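Local coordinates for transcobalamin-1 (Homo sapiens, PDB 4KKI), which binds vitamin B12 with femtomolar affinity and shields it from the acidic environment of the stomach, at residues L59-V64 with Q289-L294; F170-K175 with K222-K227; H117-L122 with L152-F157; L251-D256 with G296-D301. All blocks are in the same frame, centred on the assembly; numbering follows the deposited sequence.

Contact 1 (L59-V64 with Q289-L294)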
# COMPACT_ATOMS: atom_id res chain seq x y z
N LEU A 59 12.50 2.60 2.92
CA LEU A 59 11.81 2.31 4.18
C LEU A 59 11.78 0.81 4.45
O LEU A 59 12.09 0.36 5.54
CB LEU A 59 10.38 2.86 4.15
CG LEU A 59 9.44 2.40 5.26
CD1 LEU A 59 10.00 2.71 6.64
CD2 LEU A 59 8.06 3.03 5.10
N SER A 60 11.40 0.05 3.42
CA SER A 60 11.31 -1.40 3.52
C SER A 60 12.65 -2.02 3.89
O SER A 60 12.73 -2.88 4.77
CB SER A 60 10.82 -1.97 2.18
OG SER A 60 10.87 -3.38 2.17
N LEU A 61 13.71 -1.58 3.21
CA LEU A 61 15.05 -2.12 3.42
C LEU A 61 15.62 -1.77 4.80
O LEU A 61 16.16 -2.64 5.48
CB LEU A 61 15.99 -1.62 2.32
CG LEU A 61 15.67 -2.17 0.93
CD1 LEU A 61 16.43 -1.43 -0.15
CD2 LEU A 61 15.97 -3.66 0.88
N LYS A 62 15.49 -0.51 5.20
CA LYS A 62 16.03 -0.07 6.48
C LYS A 62 15.33 -0.78 7.63
O LYS A 62 15.93 -1.03 8.68
CB LYS A 62 15.92 1.46 6.62
CG LYS A 62 16.72 2.23 5.59
CD LYS A 62 17.66 3.24 6.23
CE LYS A 62 16.90 4.35 6.93
NZ LYS A 62 17.84 5.34 7.54
N LEU A 63 14.06 -1.11 7.42
CA LEU A 63 13.25 -1.79 8.42
C LEU A 63 13.77 -3.19 8.74
O LEU A 63 13.61 -3.69 9.86
CB LEU A 63 11.80 -1.85 7.95
CG LEU A 63 10.74 -1.98 9.04
CD1 LEU A 63 10.95 -0.94 10.12
CD2 LEU A 63 9.37 -1.83 8.40
N VAL A 64 14.40 -3.83 7.76
CA VAL A 64 14.97 -5.16 7.96
C VAL A 64 16.50 -5.10 8.08
O VAL A 64 17.19 -6.10 7.91
CB VAL A 64 14.55 -6.14 6.84
CG1 VAL A 64 13.04 -6.25 6.79
CG2 VAL A 64 15.09 -5.69 5.49
N GLN A 289 6.53 -3.65 0.12
CA GLN A 289 5.50 -3.80 1.14
C GLN A 289 5.49 -5.17 1.80
O GLN A 289 5.07 -5.31 2.95
CB GLN A 289 4.12 -3.47 0.58
CG GLN A 289 3.95 -2.01 0.22
CD GLN A 289 2.54 -1.68 -0.23
OE1 GLN A 289 2.11 -0.52 -0.16
NE2 GLN A 289 1.81 -2.69 -0.69
N VAL A 290 5.96 -6.19 1.07
CA VAL A 290 5.91 -7.56 1.58
C VAL A 290 7.14 -7.92 2.42
O VAL A 290 7.06 -8.75 3.33
CB VAL A 290 5.72 -8.59 0.44
CG1 VAL A 290 7.01 -8.79 -0.34
CG2 VAL A 290 5.22 -9.91 1.00
N LEU A 291 8.26 -7.27 2.14
CA LEU A 291 9.55 -7.63 2.75
C LEU A 291 9.64 -7.61 4.29
O LEU A 291 10.13 -8.58 4.87
CB LEU A 291 10.69 -6.80 2.13
CG LEU A 291 12.09 -7.07 2.70
CD1 LEU A 291 12.52 -8.50 2.40
CD2 LEU A 291 13.10 -6.07 2.15
N PRO A 292 9.20 -6.52 4.95
CA PRO A 292 9.39 -6.45 6.41
C PRO A 292 8.81 -7.64 7.18
O PRO A 292 9.49 -8.21 8.04
CB PRO A 292 8.66 -5.16 6.79
CG PRO A 292 8.74 -4.32 5.58
CD PRO A 292 8.60 -5.27 4.43
N ALA A 293 7.57 -8.01 6.87
CA ALA A 293 6.90 -9.10 7.55
C ALA A 293 7.64 -10.42 7.38
O ALA A 293 7.72 -11.22 8.31
CB ALA A 293 5.46 -9.23 7.07
N LEU A 294 8.19 -10.65 6.19
CA LEU A 294 8.91 -11.89 5.91
C LEU A 294 10.17 -12.01 6.77
O LEU A 294 10.74 -13.10 6.90
CB LEU A 294 9.28 -11.97 4.43
CG LEU A 294 8.11 -11.81 3.45
CD1 LEU A 294 8.61 -11.87 2.02
CD2 LEU A 294 7.04 -12.85 3.70

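Contact 2 (F170-K175 with K222-K227)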
# COMPACT_ATOMS: atom_id res chain seq x y z
N PHE A 170 -11.92 6.24 12.85
CA PHE A 170 -11.37 4.92 12.55
C PHE A 170 -12.28 3.75 12.92
O PHE A 170 -11.83 2.60 12.95
CB PHE A 170 -9.99 4.75 13.17
CG PHE A 170 -8.88 5.39 12.38
CD1 PHE A 170 -8.67 6.76 12.44
CD2 PHE A 170 -8.05 4.62 11.58
CE1 PHE A 170 -7.65 7.35 11.71
CE2 PHE A 170 -7.03 5.20 10.85
CZ PHE A 170 -6.83 6.57 10.91
N THR A 171 -13.55 4.04 13.19
CA THR A 171 -14.54 3.00 13.48
C THR A 171 -14.59 1.97 12.35
O THR A 171 -14.74 2.33 11.18
CB THR A 171 -15.94 3.60 13.65
OG1 THR A 171 -15.84 4.89 14.26
CG2 THR A 171 -16.81 2.69 14.51
N PRO A 172 -14.48 0.68 12.70
CA PRO A 172 -14.43 -0.42 11.73
C PRO A 172 -15.61 -0.47 10.77
O PRO A 172 -15.52 -1.10 9.71
CB PRO A 172 -14.43 -1.67 12.62
CG PRO A 172 -13.84 -1.20 13.90
CD PRO A 172 -14.34 0.20 14.08
N GLU A 173 -16.71 0.18 11.12
CA GLU A 173 -17.90 0.17 10.27
C GLU A 173 -17.89 1.32 9.26
O GLU A 173 -18.77 1.42 8.41
CB GLU A 173 -19.18 0.19 11.11
CG GLU A 173 -19.32 -1.00 12.05
CD GLU A 173 -19.32 -2.34 11.32
OE1 GLU A 173 -19.85 -2.40 10.19
OE2 GLU A 173 -18.80 -3.32 11.88
N ASN A 174 -16.89 2.19 9.37
CA ASN A 174 -16.74 3.31 8.44
C ASN A 174 -16.59 2.82 7.00
O ASN A 174 -15.87 1.86 6.74
CB ASN A 174 -15.54 4.18 8.81
CG ASN A 174 -15.48 5.47 8.01
OD1 ASN A 174 -15.07 5.48 6.85
ND2 ASN A 174 -15.89 6.57 8.63
N LYS A 175 -17.28 3.50 6.08
CA LYS A 175 -17.34 3.07 4.69
C LYS A 175 -15.97 3.04 4.01
O LYS A 175 -15.76 2.28 3.06
CB LYS A 175 -18.29 3.97 3.90
CG LYS A 175 -17.91 5.44 3.91
CD LYS A 175 -18.86 6.27 3.06
CE LYS A 175 -18.45 7.73 3.05
NZ LYS A 175 -19.35 8.56 2.20
N LYS A 222 -9.78 -5.03 17.54
CA LYS A 222 -10.38 -6.35 17.61
C LYS A 222 -11.26 -6.64 16.39
O LYS A 222 -11.16 -7.70 15.78
CB LYS A 222 -11.19 -6.50 18.89
CG LYS A 222 -11.86 -7.85 19.07
CD LYS A 222 -12.53 -7.96 20.42
CE LYS A 222 -13.26 -9.30 20.58
NZ LYS A 222 -14.36 -9.46 19.60
N SER A 223 -12.12 -5.69 16.05
CA SER A 223 -13.02 -5.82 14.91
C SER A 223 -12.25 -5.89 13.59
O SER A 223 -12.57 -6.70 12.71
CB SER A 223 -14.02 -4.67 14.88
OG SER A 223 -14.84 -4.72 13.73
N LEU A 224 -11.24 -5.04 13.45
CA LEU A 224 -10.42 -5.01 12.23
C LEU A 224 -9.64 -6.31 12.02
O LEU A 224 -9.51 -6.77 10.89
CB LEU A 224 -9.48 -3.81 12.25
CG LEU A 224 -10.14 -2.45 12.06
CD1 LEU A 224 -9.13 -1.32 12.18
CD2 LEU A 224 -10.86 -2.39 10.72
N VAL A 225 -9.14 -6.89 13.10
CA VAL A 225 -8.42 -8.16 13.03
C VAL A 225 -9.34 -9.28 12.54
O VAL A 225 -8.96 -10.09 11.69
CB VAL A 225 -7.81 -8.55 14.40
CG1 VAL A 225 -7.35 -10.00 14.40
CG2 VAL A 225 -6.66 -7.62 14.74
N GLU A 226 -10.56 -9.32 13.07
CA GLU A 226 -11.55 -10.29 12.64
C GLU A 226 -11.87 -10.14 11.15
O GLU A 226 -11.95 -11.14 10.43
CB GLU A 226 -12.82 -10.15 13.49
CG GLU A 226 -12.60 -10.47 14.95
CD GLU A 226 -13.73 -10.00 15.83
OE1 GLU A 226 -14.60 -9.26 15.33
OE2 GLU A 226 -13.74 -10.36 17.03
N LYS A 227 -12.05 -8.90 10.70
CA LYS A 227 -12.33 -8.63 9.29
C LYS A 227 -11.14 -8.99 8.40
O LYS A 227 -11.31 -9.44 7.27
CB LYS A 227 -12.71 -7.17 9.08
CG LYS A 227 -14.01 -6.75 9.74
CD LYS A 227 -14.22 -5.25 9.62
CE LYS A 227 -15.53 -4.82 10.27
NZ LYS A 227 -16.70 -5.38 9.54
O HOH W 1 -19.42 -5.07 8.51

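Contact 3 (H117-L122 with L152-F157)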
# COMPACT_ATOMS: atom_id res chain seq x y z
N HIS A 117 10.73 20.54 8.96
CA HIS A 117 9.49 20.53 9.74
C HIS A 117 8.41 19.66 9.11
O HIS A 117 7.25 20.06 8.99
CB HIS A 117 8.98 21.96 9.96
CG HIS A 117 9.82 22.76 10.91
ND1 HIS A 117 9.44 22.99 12.22
CD2 HIS A 117 11.02 23.35 10.75
CE1 HIS A 117 10.38 23.70 12.82
NE2 HIS A 117 11.35 23.94 11.95
N LEU A 118 8.80 18.45 8.70
CA LEU A 118 7.90 17.54 8.01
C LEU A 118 6.78 17.03 8.91
O LEU A 118 5.67 16.77 8.44
CB LEU A 118 8.69 16.36 7.43
CG LEU A 118 9.77 16.74 6.42
CD1 LEU A 118 10.40 15.50 5.80
CD2 LEU A 118 9.20 17.65 5.34
N ILE A 119 7.08 16.90 10.20
CA ILE A 119 6.08 16.46 11.17
C ILE A 119 4.98 17.51 11.28
O ILE A 119 3.79 17.18 11.25
CB ILE A 119 6.70 16.21 12.55
CG1 ILE A 119 7.66 15.02 12.50
CG2 ILE A 119 5.63 15.96 13.59
CD1 ILE A 119 8.31 14.70 13.83
N ASP A 120 5.38 18.77 11.38
CA ASP A 120 4.43 19.87 11.42
C ASP A 120 3.59 19.90 10.14
O ASP A 120 2.38 20.11 10.19
CB ASP A 120 5.15 21.21 11.61
CG ASP A 120 5.76 21.35 12.99
OD1 ASP A 120 6.03 20.31 13.63
OD2 ASP A 120 5.98 22.50 13.43
N LYS A 121 4.24 19.66 9.01
CA LYS A 121 3.54 19.66 7.72
C LYS A 121 2.56 18.50 7.62
O LYS A 121 1.48 18.63 7.05
CB LYS A 121 4.55 19.61 6.56
CG LYS A 121 5.27 20.93 6.32
CD LYS A 121 4.31 22.01 5.84
CE LYS A 121 4.99 23.37 5.79
NZ LYS A 121 6.21 23.38 4.94
N LEU A 122 2.94 17.36 8.20
CA LEU A 122 2.08 16.19 8.21
C LEU A 122 0.83 16.43 9.05
O LEU A 122 -0.26 15.97 8.71
CB LEU A 122 2.84 14.97 8.73
CG LEU A 122 2.04 13.66 8.73
CD1 LEU A 122 1.56 13.32 7.32
CD2 LEU A 122 2.87 12.52 9.30
N LEU A 152 -0.04 6.79 12.05
CA LEU A 152 1.11 5.96 12.40
C LEU A 152 2.38 6.80 12.51
O LEU A 152 3.12 6.70 13.50
CB LEU A 152 1.30 4.85 11.36
CG LEU A 152 2.51 3.93 11.53
CD1 LEU A 152 2.50 3.24 12.88
CD2 LEU A 152 2.56 2.90 10.40
N ALA A 153 2.63 7.62 11.50
CA ALA A 153 3.83 8.46 11.46
C ALA A 153 3.82 9.51 12.58
O ALA A 153 4.83 9.70 13.25
CB ALA A 153 3.96 9.13 10.10
N LEU A 154 2.69 10.18 12.76
CA LEU A 154 2.55 11.18 13.82
C LEU A 154 2.72 10.56 15.20
O LEU A 154 3.29 11.17 16.10
CB LEU A 154 1.19 11.87 13.73
CG LEU A 154 0.96 12.77 12.51
CD1 LEU A 154 -0.48 13.24 12.45
CD2 LEU A 154 1.91 13.96 12.55
N CYS A 155 2.23 9.33 15.36
CA CYS A 155 2.34 8.60 16.62
C CYS A 155 3.78 8.18 16.92
O CYS A 155 4.27 8.37 18.03
CB CYS A 155 1.43 7.38 16.60
SG CYS A 155 1.67 6.26 17.98
N LEU A 156 4.45 7.61 15.92
CA LEU A 156 5.82 7.12 16.08
C LEU A 156 6.83 8.24 16.33
O LEU A 156 7.88 8.01 16.93
CB LEU A 156 6.24 6.31 14.86
CG LEU A 156 5.65 4.92 14.71
CD1 LEU A 156 6.01 4.33 13.35
CD2 LEU A 156 6.15 4.02 15.83
N PHE A 157 6.52 9.45 15.86
CA PHE A 157 7.47 10.55 15.95
C PHE A 157 6.97 11.70 16.83
O PHE A 157 7.40 12.84 16.68
CB PHE A 157 7.86 11.04 14.56
CG PHE A 157 8.60 10.02 13.75
CD1 PHE A 157 7.91 9.06 13.02
CD2 PHE A 157 9.98 9.99 13.74
CE1 PHE A 157 8.59 8.11 12.29
CE2 PHE A 157 10.67 9.04 13.00
CZ PHE A 157 9.97 8.09 12.28

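Contact 4 (L251-D256 with G296-D301)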
# COMPACT_ATOMS: atom_id res chain seq x y z
N LEU A 251 -1.23 -8.57 11.98
CA LEU A 251 -1.47 -9.74 12.83
C LEU A 251 -0.30 -9.99 13.78
O LEU A 251 -0.49 -10.53 14.88
CB LEU A 251 -1.75 -10.98 11.98
CG LEU A 251 -3.02 -10.96 11.13
CD1 LEU A 251 -3.18 -12.25 10.36
CD2 LEU A 251 -4.25 -10.70 12.00
N PHE A 252 0.91 -9.61 13.36
CA PHE A 252 2.10 -9.72 14.20
C PHE A 252 1.92 -8.96 15.52
O PHE A 252 2.31 -9.44 16.58
CB PHE A 252 3.34 -9.16 13.48
CG PHE A 252 3.95 -10.11 12.49
CD1 PHE A 252 3.42 -11.37 12.29
CD2 PHE A 252 5.07 -9.73 11.77
CE1 PHE A 252 4.00 -12.24 11.38
CE2 PHE A 252 5.66 -10.60 10.87
CZ PHE A 252 5.11 -11.85 10.67
N VAL A 253 1.34 -7.77 15.43
CA VAL A 253 1.25 -6.89 16.59
C VAL A 253 -0.10 -6.98 17.31
O VAL A 253 -0.33 -6.26 18.29
CB VAL A 253 1.50 -5.41 16.19
CG1 VAL A 253 2.82 -5.29 15.44
CG2 VAL A 253 0.35 -4.88 15.36
N SER A 254 -0.98 -7.86 16.83
CA SER A 254 -2.32 -7.95 17.40
C SER A 254 -2.70 -9.38 17.81
O SER A 254 -3.82 -9.83 17.56
CB SER A 254 -3.35 -7.36 16.44
OG SER A 254 -3.32 -8.01 15.18
N SER A 255 -1.78 -10.08 18.46
CA SER A 255 -2.01 -11.44 18.91
C SER A 255 -3.04 -11.52 20.04
O SER A 255 -3.46 -12.59 20.43
CB SER A 255 -0.71 -12.08 19.37
OG SER A 255 0.40 -11.30 18.98
N ASP A 256 -3.44 -10.36 20.54
CA ASP A 256 -4.44 -10.28 21.60
C ASP A 256 -5.81 -10.71 21.11
O ASP A 256 -6.67 -11.08 21.91
CB ASP A 256 -4.53 -8.84 22.10
CG ASP A 256 -3.37 -8.44 22.97
OD1 ASP A 256 -2.44 -9.26 23.14
OD2 ASP A 256 -3.38 -7.30 23.48
N GLY A 296 10.06 -10.78 9.89
CA GLY A 296 9.52 -10.68 11.24
C GLY A 296 9.47 -9.25 11.74
O GLY A 296 9.52 -9.01 12.95
N LYS A 297 9.37 -8.30 10.82
CA LYS A 297 9.37 -6.89 11.17
C LYS A 297 8.05 -6.23 10.80
O LYS A 297 7.37 -6.66 9.86
CB LYS A 297 10.52 -6.17 10.46
CG LYS A 297 11.91 -6.62 10.89
CD LYS A 297 12.23 -6.15 12.29
CE LYS A 297 13.62 -6.58 12.72
NZ LYS A 297 13.92 -6.15 14.11
N THR A 298 7.67 -5.20 11.55
CA THR A 298 6.51 -4.39 11.22
C THR A 298 6.90 -2.92 11.27
O THR A 298 8.00 -2.57 11.68
CB THR A 298 5.34 -4.61 12.20
OG1 THR A 298 5.57 -3.86 13.40
CG2 THR A 298 5.18 -6.09 12.54
N PHE A 299 5.98 -2.05 10.86
CA PHE A 299 6.22 -0.61 10.93
C PHE A 299 6.41 -0.11 12.36
O PHE A 299 6.94 0.98 12.58
CB PHE A 299 5.08 0.17 10.25
CG PHE A 299 5.14 0.16 8.75
CD1 PHE A 299 6.21 -0.42 8.09
CD2 PHE A 299 4.13 0.74 8.00
CE1 PHE A 299 6.27 -0.43 6.71
CE2 PHE A 299 4.18 0.74 6.62
CZ PHE A 299 5.25 0.16 5.97
N LEU A 300 6.00 -0.91 13.34
CA LEU A 300 6.13 -0.52 14.74
C LEU A 300 7.55 -0.72 15.28
O LEU A 300 7.85 -0.32 16.41
CB LEU A 300 5.13 -1.27 15.61
CG LEU A 300 3.66 -1.00 15.30
CD1 LEU A 300 2.77 -1.72 16.30
CD2 LEU A 300 3.38 0.50 15.30
N ASP A 301 8.41 -1.35 14.48
CA ASP A 301 9.80 -1.55 14.87
C ASP A 301 10.64 -0.32 14.57
O ASP A 301 11.86 -0.31 14.78
CB ASP A 301 10.38 -2.78 14.17
CG ASP A 301 9.74 -4.06 14.64
OD1 ASP A 301 9.34 -4.13 15.82
OD2 ASP A 301 9.61 -5.00 13.82

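Contact 1 (L59-V64 with Q289-L294)
Leu291 carries its CG opposite the backbone N (chi1 179°) and Ser60 carries its OG likewise (chi1 173°), and these rotations bring the two side chains together between helices 55-63 and 284-294. Ser60 OG lies 3.4 Å from Leu291 CB and 3.7 Å from Pro292 CD, both contacts with carbon. Its hydrogen bond goes to Ala288 O, the carbonyl one turn before Pro292. Having no N-H, the proline cannot serve that oxygen, and the helix is kinked here; the hydroxyl of the other helix supplies a donor instead. Val64 fits over the same turn with both branches: CG1 meets Pro292 CA at 3.7 Å, while CG2 meets Leu291 CD2 at 3.9 Å. Leu63 approaches the proline ring at about a right angle, Leu63 CD2 to Pro292 CB 3.8 Å, and Leu61 adds a looser methyl contact with Leu291. The segment axes are nearly parallel, 11° apart at 8.5 Å, an arrangement in keeping with the alpha6-alpha6 barrel. Gln289, one turn before the kink, donates from NE2 to cyanocobalamin. Helix 37-45 packs through Met43 on Ser60 and Leu61, helix 244-252 reaches Pro292 through Gln249, and helix 265-277 covers Val290 and Leu294.

Contact 2 (F170-K175 with K222-K227)
Pro172 sits in a type I beta turn from Thr171 to Asn174, closed by Asn174 N to Thr171 O at 2.8 Å, and its CA comes to 6.1 Å from the CA of Leu224 in helix 213-229. The proline ring rests against Ser223: Pro172 CB is 3.3 Å from Ser223 OG and Pro172 CG 3.6 Å from Ser223 CB. Deeper in, Leu224 CD2 approaches Pro172 CB at 4.1 Å. The turn follows helix 163-169, so the contact joins the loop between that helix and the short hairpin 178-183 to a later helix of the alpha6-alpha6 barrel; Leu224 also packs on helix 185-203, and Phe170 on helix 144-156. Toward the outside the chemistry becomes charged. Lys227 runs extended and then bends at its last torsion (chi4 -66°), passing its CE by Pro172 O and turning NZ to Glu173, which it meets at about a right angle. The salt bridge is long, 3.8 Å from Lys227 NZ to Glu173 OE2. A water bridges the two side chains, donating to Glu173 OE1 at 3.2 Å and accepting weakly from Lys227 NZ, whose strongest polar partner is Tyr178 OH. Within the helix, Lys222 NZ forms a salt bridge with Glu226 OE2, on the syn side and 21° out of the carboxylate plane.

Contact 3 (H117-L122 with L152-F157)
Leu122 and Ala153 make the tight end of this contact, with Leu122 CD2 at 3.6 Å from Ala153 CB. With CG anti to the backbone N (chi1 -178°), Leu122 reaches straight across to helix 144-156, where the same CD2 lies 3.7 Å from Leu154 CD2 and CG is nearly as close. The two leucines meet at a slant, methyl against branch point. Cutting Leu122 back to an alanine is likely to leave the Ala153 methyl and the Leu154 branch without their partner, opening a gap between the helices. The Ile119-Leu154 side is looser and nearer the solvent: Ile119 is partly exposed, and its CG2 stays 4.3 Å from Leu154 CD2. The exception is the extended arm of Ile119 (chi2 180°), which puts its CD1 3.5 Å from Phe157 O and 3.8 Å from Phe157 CB, so the touch falls on the base of the phenylalanine while the ring leads away. The axes cross obliquely in an antiparallel sense, 135° between their directions and 10.4 Å at closest approach, as successive helices of the alpha6-alpha6 barrel. Helix 92-102 lies against Leu122 through Ile99 and against Phe157 through Leu100; helix 111-115 covers Ile119, and helix 185-203 is tied to Cys155 by its disulfide with Cys197.

Contact 4 (L251-D256 with G296-D301)
Thr298 N donates to Asp301 OD2 at 3.0 Å and 163°, meeting the carboxylate from above its plane, 50° out of it. Thr298 OG1 in turn accepts from Leu300 N, also at 3.0 Å, which makes an ST turn at the start of the 3-10 segment 299-301. Just before it, Gly296, with positive phi, is the C-prime residue of a Schellman motif ending helix 284-294, so only Lys297 separates the helix end from the turn. Against them lies the end of helix 244-252. With OG1 between the backbone N and the carbonyl carbon (chi1 80°), the threonine can serve its own turn while CG2 faces Phe252: that Thr298 methyl lies 3.7 Å from Phe252 CB and equally near CD2, at the edge of the ring and close to its plane. Farther along the ring, Phe252 CE2 comes to 3.9 Å from Gly296 CA. A valine in place of Thr298 would probably leave Leu300 N without its acceptor and free the turn to shift. Helix 185-203 backs both Val253 and Leu300 through Thr196, and Phe299 N bonds Gln249 OE1, another tie to helix 244-252. The contact therefore fastens the tail of one barrel helix to the chain beyond another. Val253 CG1 reaches two groups at once, lying 3.7 Å from Leu300 CD1 and 3.7 Å from Thr298 OG1.

How the contacts relate
Contacts 1 and 3 are buried helix pairs, the first nearly parallel and the second obliquely antiparallel; both meet mainly through aliphatic groups, though contact 1 also holds a serine bonded at a proline kink. Contacts 2 and 4 are partly buried and bring a loop to a helix or helix end: contact 2 reaches the surface with a long salt bridge and a water, whereas contact 4 meets across its segments mainly through apolar groups, with side-chain bonds bracing its turn. Contact 4 touches each of the others. Its 296-301 segment follows the end of helix 284-294 of contact 1, with Pro292 O 2.8 Å from Lys297 N; it meets contact 3 where Leu152 packs on Phe299, and contact 2 through Val225 and Ser254.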